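B12-binding domain-containing protein (PDB 6WTE) binds cobalamin and a [4Fe-4S] cluster and acts as a radical SAM-family methyltransferase, TsrM, whose methyl transfer apparently proceeds without radical chemistry. Local coordinates at residues Cys134-Ala139 with Arg144-Ile149; Ala114-Phe119 with Arg158-Val163. All coordinates share one frame; numbering follows the deposited sequence.

Contact 1: residues Cys134-Ala139 with Arg144-Ile149; sequences CELATA and RDTAGI
The tip of I149 presses on the backbone of a helix rather than on side chains alone: its CD1 lies 3.5 Å from the CA of L136, and also 4.0 Å from the CB of A139. The side chain reaches there because CG1 stands anti to the carbonyl carbon (chi1 -60°) and the chain is extended beyond it. At the C-terminal part of the helical segment, R144 N gives a nearly straight hydrogen bond (168°) to A139 O at 2.8 Å. This segment belongs to the connection from helix 130-141 to strand 153-156 in the Rossmann-like B12-binding domain, where the chain reverses after the helix and returns to the sheet. An Asx turn, with D145 OD1 accepting from A147 N above its carboxylate plane, runs into a type I turn, T146 to I149. In one of two conformers, the guanidinium of R144 folds back over the helix, with the CA of A139 toward the rim of one face, CG2 of T138 at the edge, NE in a salt bridge with E142, and NH1 donating to a water that in turn donates to the carbonyl O of E135. The rest of the contact is apolar. L136, with CG anti to the backbone N (chi1 180°), brings CD1 to within 3.6 Å of T146 CG2, while OG1 of T146 is hydrogen-bonded to R154. At the exposed margin, the side chains of E135 and I149 lie antiparallel alongside one another, with E135 OE1 4.0 Å from I149 CG2.

Contact 2: residues Ala114-Phe119 with Arg158-Val163; sequences ALVEYF and RGAVRV
E117 and A160 meet at the tight point of an otherwise sparse contact: the backbone N of A160 donates to OE2 of E117 at 2.7 Å, nearly straight at 167°. The N-H reaches the anti side of the oxygen, 25° out of the carboxylate plane. With CG anti to the carbonyl carbon and the chain extended beyond it, the glutamate reaches from the helix to the strand. Its OE2 also lies 3.2 Å from the CA of G159, whose positive phi is one that glycine adopts readily. Helix 112-119 here packs beside 159-162, the outermost strand at one end of the B12-binding domain's mixed sheet, which pairs antiparallel with strand 153-156 in a hairpin. The two segments run at 142° to each other, their axes 7.9 Å apart at closest. On the buried side the packing is apolar: CB of A160 faces CG1 of V116 at 4.2 Å, and I153 of the neighbouring strand touches both side chains. The partly exposed side of E117 is looser, and there the link is made through solvent: one water, whose bond would probably help stabilise the negative charge of the carboxylate, donates to OE2 of E117 at 3.1 Å and to the carbonyl O of A160 at 3.0 Å.

Overall arrangement
Contact 1 is nested along the chain inside the loop closed by contact 2, and their centres are about 17 Å apart. They meet directly where V163, just past strand 159-162, packs on the turn of 144-149: the CB of V163 lies 3.2 Å from the O of I149, and the CG1 of V163 3.5 Å from the O of A147. Both belong to the cobalamin-binding part of the protein. In contact 1 the side chain of L136, on a helix that begins at the cobalamin-binding E130, lies about 6 Å from the bound cobalamin; in contact 2 the side chain of V116 lies about 10 Å from the bound cobalamin.

Contact 1: residues Cys134-Ala139 with Arg144-Ile149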
ATOM      1  N   CYS A 134      16.721  -9.093 -11.426  1.00 12.91           N
ATOM      2  CA  CYS A 134      18.046  -9.140 -12.034  1.00 13.95           C
ATOM      3  C   CYS A 134      18.373 -10.536 -12.539  1.00 14.00           C
ATOM      4  O   CYS A 134      18.963 -10.689 -13.613  1.00 14.08           O
ATOM      5  CB  CYS A 134      19.113  -8.686 -11.047  1.00 14.14           C
ATOM      6  SG  CYS A 134      19.122  -6.910 -10.768  1.00 15.67           S
ATOM      7  N   GLU A 135      18.033 -11.568 -11.762  1.00 14.34           N
ATOM      8  CA  GLU A 135      18.283 -12.926 -12.229  1.00 13.46           C
ATOM      9  C   GLU A 135      17.434 -13.238 -13.451  1.00 14.50           C
ATOM     10  O   GLU A 135      17.916 -13.860 -14.401  1.00 13.60           O
ATOM     11  CB  GLU A 135      18.026 -13.935 -11.108  1.00 14.68           C
ATOM     12  CG  GLU A 135      18.994 -13.780  -9.943  1.00 17.49           C
ATOM     13  CD  GLU A 135      18.966 -14.944  -8.970  1.00 30.98           C
ATOM     14  OE1 GLU A 135      18.392 -16.003  -9.307  1.00 27.81           O
ATOM     15  OE2 GLU A 135      19.525 -14.793  -7.861  1.00 35.14           O
ATOM     16  N   LEU A 136      16.180 -12.777 -13.459  1.00 13.22           N
ATOM     17  CA  LEU A 136      15.319 -12.982 -14.620  1.00 13.81           C
ATOM     18  C   LEU A 136      15.878 -12.275 -15.850  1.00 13.76           C
ATOM     19  O   LEU A 136      15.988 -12.872 -16.926  1.00 14.19           O
ATOM     20  CB  LEU A 136      13.901 -12.497 -14.308  1.00 13.73           C
ATOM     21  CG  LEU A 136      12.865 -12.631 -15.434  1.00 11.30           C
ATOM     22  CD1 LEU A 136      12.664 -14.081 -15.865  1.00 14.68           C
ATOM     23  CD2 LEU A 136      11.541 -11.992 -15.030  1.00 12.58           C
ATOM     24  N   ALA A 137      16.257 -11.003 -15.702  1.00 12.12           N
ATOM     25  CA  ALA A 137      16.837 -10.272 -16.827  1.00 14.29           C
ATOM     26  C   ALA A 137      18.094 -10.962 -17.339  1.00 15.14           C
ATOM     27  O   ALA A 137      18.341 -10.999 -18.551  1.00 14.36           O
ATOM     28  CB  ALA A 137      17.139  -8.827 -16.421  1.00 13.57           C
ATOM     29  N   THR A 138      18.901 -11.519 -16.434  1.00 13.95           N
ATOM     30  CA  THR A 138      20.099 -12.226 -16.870  1.00 14.63           C
ATOM     31  C   THR A 138      19.733 -13.471 -17.669  1.00 16.84           C
ATOM     32  O   THR A 138      20.308 -13.720 -18.735  1.00 15.71           O
ATOM     33  CB  THR A 138      20.970 -12.596 -15.668  1.00 15.86           C
ATOM     34  OG1 THR A 138      21.392 -11.405 -14.992  1.00 18.85           O
ATOM     35  CG2 THR A 138      22.201 -13.373 -16.113  1.00 17.98           C
ATOM     36  N   ALA A 139      18.761 -14.249 -17.187  1.00 14.83           N
ATOM     37  CA  ALA A 139      18.366 -15.461 -17.902  1.00 16.28           C
ATOM     38  C   ALA A 139      17.818 -15.133 -19.288  1.00 14.17           C
ATOM     39  O   ALA A 139      18.202 -15.758 -20.285  1.00 15.89           O
ATOM     40  CB  ALA A 139      17.339 -16.244 -17.080  1.00 15.99           C
ATOM     41  N   ARG A 144      18.478 -18.211 -21.612  1.00 14.42           N
ATOM     42  CA  ARG A 144      18.425 -19.367 -20.731  0.50 18.30           C
ATOM     43  C   ARG A 144      17.004 -19.647 -20.263  1.00 15.93           C
ATOM     44  O   ARG A 144      16.119 -18.786 -20.306  1.00 14.17           O
ATOM     45  CB  ARG A 144      19.323 -19.167 -19.507  0.50 19.08           C
ATOM     46  CG  ARG A 144      20.794 -19.388 -19.773  0.50 20.91           C
ATOM     47  CD  ARG A 144      21.592 -19.526 -18.484  0.50 22.04           C
ATOM     48  NE  ARG A 144      21.577 -18.310 -17.675  0.50 20.87           N
ATOM     49  CZ  ARG A 144      20.853 -18.155 -16.570  0.50 22.16           C
ATOM     50  NH1 ARG A 144      20.906 -17.014 -15.897  0.50 18.68           N
ATOM     51  NH2 ARG A 144      20.081 -19.140 -16.133  0.50 21.18           N
ATOM     52  N   ASP A 145      16.801 -20.878 -19.807  1.00 16.34           N
ATOM     53  CA  ASP A 145      15.571 -21.251 -19.127  1.00 19.08           C
ATOM     54  C   ASP A 145      15.488 -20.506 -17.795  1.00 17.70           C
ATOM     55  O   ASP A 145      16.499 -20.258 -17.133  1.00 17.62           O
ATOM     56  CB  ASP A 145      15.561 -22.769 -18.912  1.00 18.37           C
ATOM     57  CG  ASP A 145      14.188 -23.320 -18.587  1.00 21.60           C
ATOM     58  OD1 ASP A 145      13.408 -22.641 -17.894  1.00 24.95           O
ATOM     59  OD2 ASP A 145      13.896 -24.453 -19.035  1.00 25.26           O
ATOM     60  N   THR A 146      14.270 -20.151 -17.395  1.00 15.30           N
ATOM     61  CA  THR A 146      14.051 -19.472 -16.123  1.00 14.62           C
ATOM     62  C   THR A 146      13.649 -20.427 -15.007  1.00 17.99           C
ATOM     63  O   THR A 146      13.251 -19.970 -13.928  1.00 16.80           O
ATOM     64  CB  THR A 146      12.980 -18.392 -16.274  1.00 16.93           C
ATOM     65  OG1 THR A 146      11.766 -18.990 -16.744  1.00 17.44           O
ATOM     66  CG2 THR A 146      13.430 -17.305 -17.234  1.00 14.63           C
ATOM     67  N   ALA A 147      13.756 -21.737 -15.235  1.00 18.49           N
ATOM     68  CA  ALA A 147      13.263 -22.726 -14.285  1.00 22.18           C
ATOM     69  C   ALA A 147      14.077 -22.777 -12.997  1.00 21.00           C
ATOM     70  O   ALA A 147      13.607 -23.348 -12.008  1.00 23.11           O
ATOM     71  CB  ALA A 147      13.243 -24.108 -14.949  1.00 21.67           C
ATOM     72  N   GLY A 148      15.262 -22.173 -12.968  1.00 24.97           N
ATOM     73  CA  GLY A 148      16.087 -22.187 -11.779  1.00 27.41           C
ATOM     74  C   GLY A 148      16.149 -20.876 -11.034  1.00 23.58           C
ATOM     75  O   GLY A 148      17.010 -20.721 -10.158  1.00 31.26           O
ATOM     76  N   ILE A 149      15.266 -19.927 -11.329  1.00 18.37           N
ATOM     77  CA  ILE A 149      15.280 -18.617 -10.684  1.00 17.65           C
ATOM     78  C   ILE A 149      14.468 -18.727  -9.396  1.00 16.69           C
ATOM     79  O   ILE A 149      13.236 -18.861  -9.469  1.00 16.88           O
ATOM     80  CB  ILE A 149      14.709 -17.532 -11.601  1.00 14.74           C
ATOM     81  CG1 ILE A 149      15.539 -17.432 -12.878  1.00 20.51           C
ATOM     82  CG2 ILE A 149      14.680 -16.206 -10.882  1.00 17.93           C
ATOM     83  CD1 ILE A 149      15.012 -16.419 -13.847  1.00 19.65           C
TER
HETATM   84  O   HOH W   1      19.837 -15.725 -13.868  1.00 23.25           O

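Contact 2: residues Ala114-Phe119 with Arg158-Val163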
ATOM      1  N   ALA A 114      -3.069 -15.489  -9.274  1.00 10.88           N
ATOM      2  CA  ALA A 114      -4.290 -15.102  -9.971  1.00 12.38           C
ATOM      3  C   ALA A 114      -4.007 -14.029 -11.009  1.00 10.72           C
ATOM      4  O   ALA A 114      -4.555 -14.062 -12.114  1.00 10.96           O
ATOM      5  CB  ALA A 114      -5.339 -14.611  -8.973  1.00 10.77           C
ATOM      6  N   LEU A 115      -3.151 -13.063 -10.673  1.00 13.38           N
ATOM      7  CA  LEU A 115      -2.916 -11.961 -11.592  1.00 10.56           C
ATOM      8  C   LEU A 115      -2.032 -12.377 -12.761  1.00 12.46           C
ATOM      9  O   LEU A 115      -2.245 -11.913 -13.885  1.00 12.32           O
ATOM     10  CB  LEU A 115      -2.317 -10.770 -10.840  1.00 10.90           C
ATOM     11  CG  LEU A 115      -3.352 -10.076  -9.953  1.00 10.79           C
ATOM     12  CD1 LEU A 115      -2.758  -8.842  -9.273  1.00 12.38           C
ATOM     13  CD2 LEU A 115      -4.575  -9.699 -10.777  1.00 12.31           C
ATOM     14  N   VAL A 116      -1.037 -13.243 -12.529  1.00 11.94           N
ATOM     15  CA  VAL A 116      -0.265 -13.759 -13.656  1.00 10.67           C
ATOM     16  C   VAL A 116      -1.199 -14.408 -14.671  1.00 13.47           C
ATOM     17  O   VAL A 116      -1.106 -14.162 -15.880  1.00 12.58           O
ATOM     18  CB  VAL A 116       0.818 -14.748 -13.183  1.00 11.75           C
ATOM     19  CG1 VAL A 116       1.346 -15.532 -14.371  1.00 11.58           C
ATOM     20  CG2 VAL A 116       1.978 -14.020 -12.521  1.00 10.39           C
ATOM     21  N   GLU A 117      -2.146 -15.219 -14.187  1.00 12.97           N
ATOM     22  CA  GLU A 117      -3.062 -15.902 -15.095  1.00 13.35           C
ATOM     23  C   GLU A 117      -4.081 -14.936 -15.693  1.00 12.99           C
ATOM     24  O   GLU A 117      -4.389 -15.016 -16.890  1.00 12.37           O
ATOM     25  CB  GLU A 117      -3.753 -17.058 -14.361  1.00 11.51           C
ATOM     26  CG  GLU A 117      -2.766 -18.076 -13.785  1.00 12.95           C
ATOM     27  CD  GLU A 117      -3.429 -19.357 -13.311  1.00 14.52           C
ATOM     28  OE1 GLU A 117      -4.662 -19.477 -13.454  1.00 14.31           O
ATOM     29  OE2 GLU A 117      -2.717 -20.235 -12.775  1.00 13.98           O
ATOM     30  N   TYR A 118      -4.607 -14.012 -14.882  1.00 11.58           N
ATOM     31  CA  TYR A 118      -5.585 -13.042 -15.374  1.00 12.13           C
ATOM     32  C   TYR A 118      -4.976 -12.131 -16.436  1.00 13.08           C
ATOM     33  O   TYR A 118      -5.592 -11.868 -17.476  1.00 14.49           O
ATOM     34  CB  TYR A 118      -6.117 -12.216 -14.200  1.00 12.42           C
ATOM     35  CG  TYR A 118      -7.066 -11.092 -14.552  1.00 11.63           C
ATOM     36  CD1 TYR A 118      -8.356 -11.352 -15.003  1.00 11.99           C
ATOM     37  CD2 TYR A 118      -6.686  -9.765 -14.394  1.00 12.78           C
ATOM     38  CE1 TYR A 118      -9.231 -10.320 -15.300  1.00 14.81           C
ATOM     39  CE2 TYR A 118      -7.557  -8.722 -14.690  1.00 12.71           C
ATOM     40  CZ  TYR A 118      -8.822  -9.006 -15.139  1.00 16.27           C
ATOM     41  OH  TYR A 118      -9.678  -7.970 -15.429  1.00 18.92           O
ATOM     42  N   PHE A 119      -3.768 -11.624 -16.180  1.00 11.63           N
ATOM     43  CA  PHE A 119      -3.109 -10.740 -17.140  1.00 13.18           C
ATOM     44  C   PHE A 119      -2.594 -11.490 -18.358  1.00 16.07           C
ATOM     45  O   PHE A 119      -2.327 -10.863 -19.392  1.00 13.88           O
ATOM     46  CB  PHE A 119      -1.938 -10.011 -16.484  1.00 14.59           C
ATOM     47  CG  PHE A 119      -2.338  -9.011 -15.430  1.00 11.64           C
ATOM     48  CD1 PHE A 119      -3.547  -8.338 -15.498  1.00 11.93           C
ATOM     49  CD2 PHE A 119      -1.478  -8.728 -14.388  1.00 10.65           C
ATOM     50  CE1 PHE A 119      -3.895  -7.401 -14.526  1.00 10.97           C
ATOM     51  CE2 PHE A 119      -1.816  -7.807 -13.419  1.00 13.37           C
ATOM     52  CZ  PHE A 119      -3.032  -7.144 -13.490  1.00 12.72           C
ATOM     53  N   ARG A 158      -0.717 -25.001 -17.873  1.00 22.15           N
ATOM     54  CA  ARG A 158      -1.711 -25.504 -16.937  1.00 23.21           C
ATOM     55  C   ARG A 158      -1.898 -24.582 -15.739  1.00 22.03           C
ATOM     56  O   ARG A 158      -2.602 -24.946 -14.791  1.00 24.09           O
ATOM     57  CB  ARG A 158      -1.333 -26.909 -16.467  1.00 22.67           C
ATOM     58  CG  ARG A 158      -0.039 -26.969 -15.691  1.00 30.66           C
ATOM     59  CD  ARG A 158       0.176 -28.340 -15.071  1.00 37.16           C
ATOM     60  NE  ARG A 158       1.008 -28.261 -13.873  1.00 41.47           N
ATOM     61  CZ  ARG A 158       2.332 -28.154 -13.888  1.00 42.28           C
ATOM     62  NH1 ARG A 158       3.005 -28.086 -12.747  1.00 44.57           N
ATOM     63  NH2 ARG A 158       2.984 -28.107 -15.044  1.00 46.04           N
ATOM     64  N   GLY A 159      -1.288 -23.405 -15.766  1.00 21.76           N
ATOM     65  CA  GLY A 159      -1.429 -22.408 -14.727  1.00 22.51           C
ATOM     66  C   GLY A 159      -0.087 -21.973 -14.182  1.00 17.92           C
ATOM     67  O   GLY A 159       0.967 -22.487 -14.551  1.00 19.75           O
ATOM     68  N   ALA A 160      -0.145 -21.010 -13.259  1.00 14.31           N
ATOM     69  CA  ALA A 160       1.062 -20.431 -12.689  1.00 14.10           C
ATOM     70  C   ALA A 160       1.652 -21.352 -11.628  1.00 11.92           C
ATOM     71  O   ALA A 160       0.932 -21.858 -10.761  1.00 12.46           O
ATOM     72  CB  ALA A 160       0.770 -19.053 -12.091  1.00 12.81           C
ATOM     73  N   VAL A 161       2.966 -21.560 -11.699  1.00 13.82           N
ATOM     74  CA  VAL A 161       3.703 -22.417 -10.777  1.00 15.20           C
ATOM     75  C   VAL A 161       4.967 -21.680 -10.354  1.00 16.43           C
ATOM     76  O   VAL A 161       5.618 -21.031 -11.178  1.00 15.15           O
ATOM     77  CB  VAL A 161       4.060 -23.773 -11.423  1.00 17.45           C
ATOM     78  CG1 VAL A 161       4.787 -24.666 -10.424  1.00 20.48           C
ATOM     79  CG2 VAL A 161       2.811 -24.460 -11.963  1.00 17.05           C
ATOM     80  N   ARG A 162       5.314 -21.772  -9.072  1.00 14.16           N
ATOM     81  CA  ARG A 162       6.429 -21.006  -8.525  1.00 15.24           C
ATOM     82  C   ARG A 162       7.671 -21.871  -8.333  1.00 16.10           C
ATOM     83  O   ARG A 162       7.586 -23.004  -7.849  1.00 15.96           O
ATOM     84  CB  ARG A 162       6.033 -20.373  -7.191  1.00 14.39           C
ATOM     85  CG  ARG A 162       7.038 -19.388  -6.642  1.00 13.95           C
ATOM     86  CD  ARG A 162       6.457 -18.741  -5.396  1.00 14.63           C
ATOM     87  NE  ARG A 162       7.381 -17.847  -4.709  1.00 18.74           N
ATOM     88  CZ  ARG A 162       7.912 -18.105  -3.519  1.00 18.83           C
ATOM     89  NH1 ARG A 162       7.621 -19.242  -2.897  1.00 15.14           N
ATOM     90  NH2 ARG A 162       8.730 -17.226  -2.951  1.00 18.95           N
ATOM     91  N   VAL A 163       8.820 -21.331  -8.722  1.00 15.34           N
ATOM     92  CA  VAL A 163      10.113 -21.934  -8.373  1.00 13.88           C
ATOM     93  C   VAL A 163      10.384 -21.694  -6.891  1.00 16.91           C
ATOM     94  O   VAL A 163      10.281 -20.542  -6.428  1.00 18.88           O
ATOM     95  CB  VAL A 163      11.227 -21.335  -9.233  1.00 16.65           C
ATOM     96  CG1 VAL A 163      12.558 -22.002  -8.917  1.00 17.39           C
ATOM     97  CG2 VAL A 163      10.893 -21.435 -10.734  1.00 16.78           C
TER
HETATM   98  O   HOH W   2      -1.805 -20.998  -9.911  1.00 14.42           O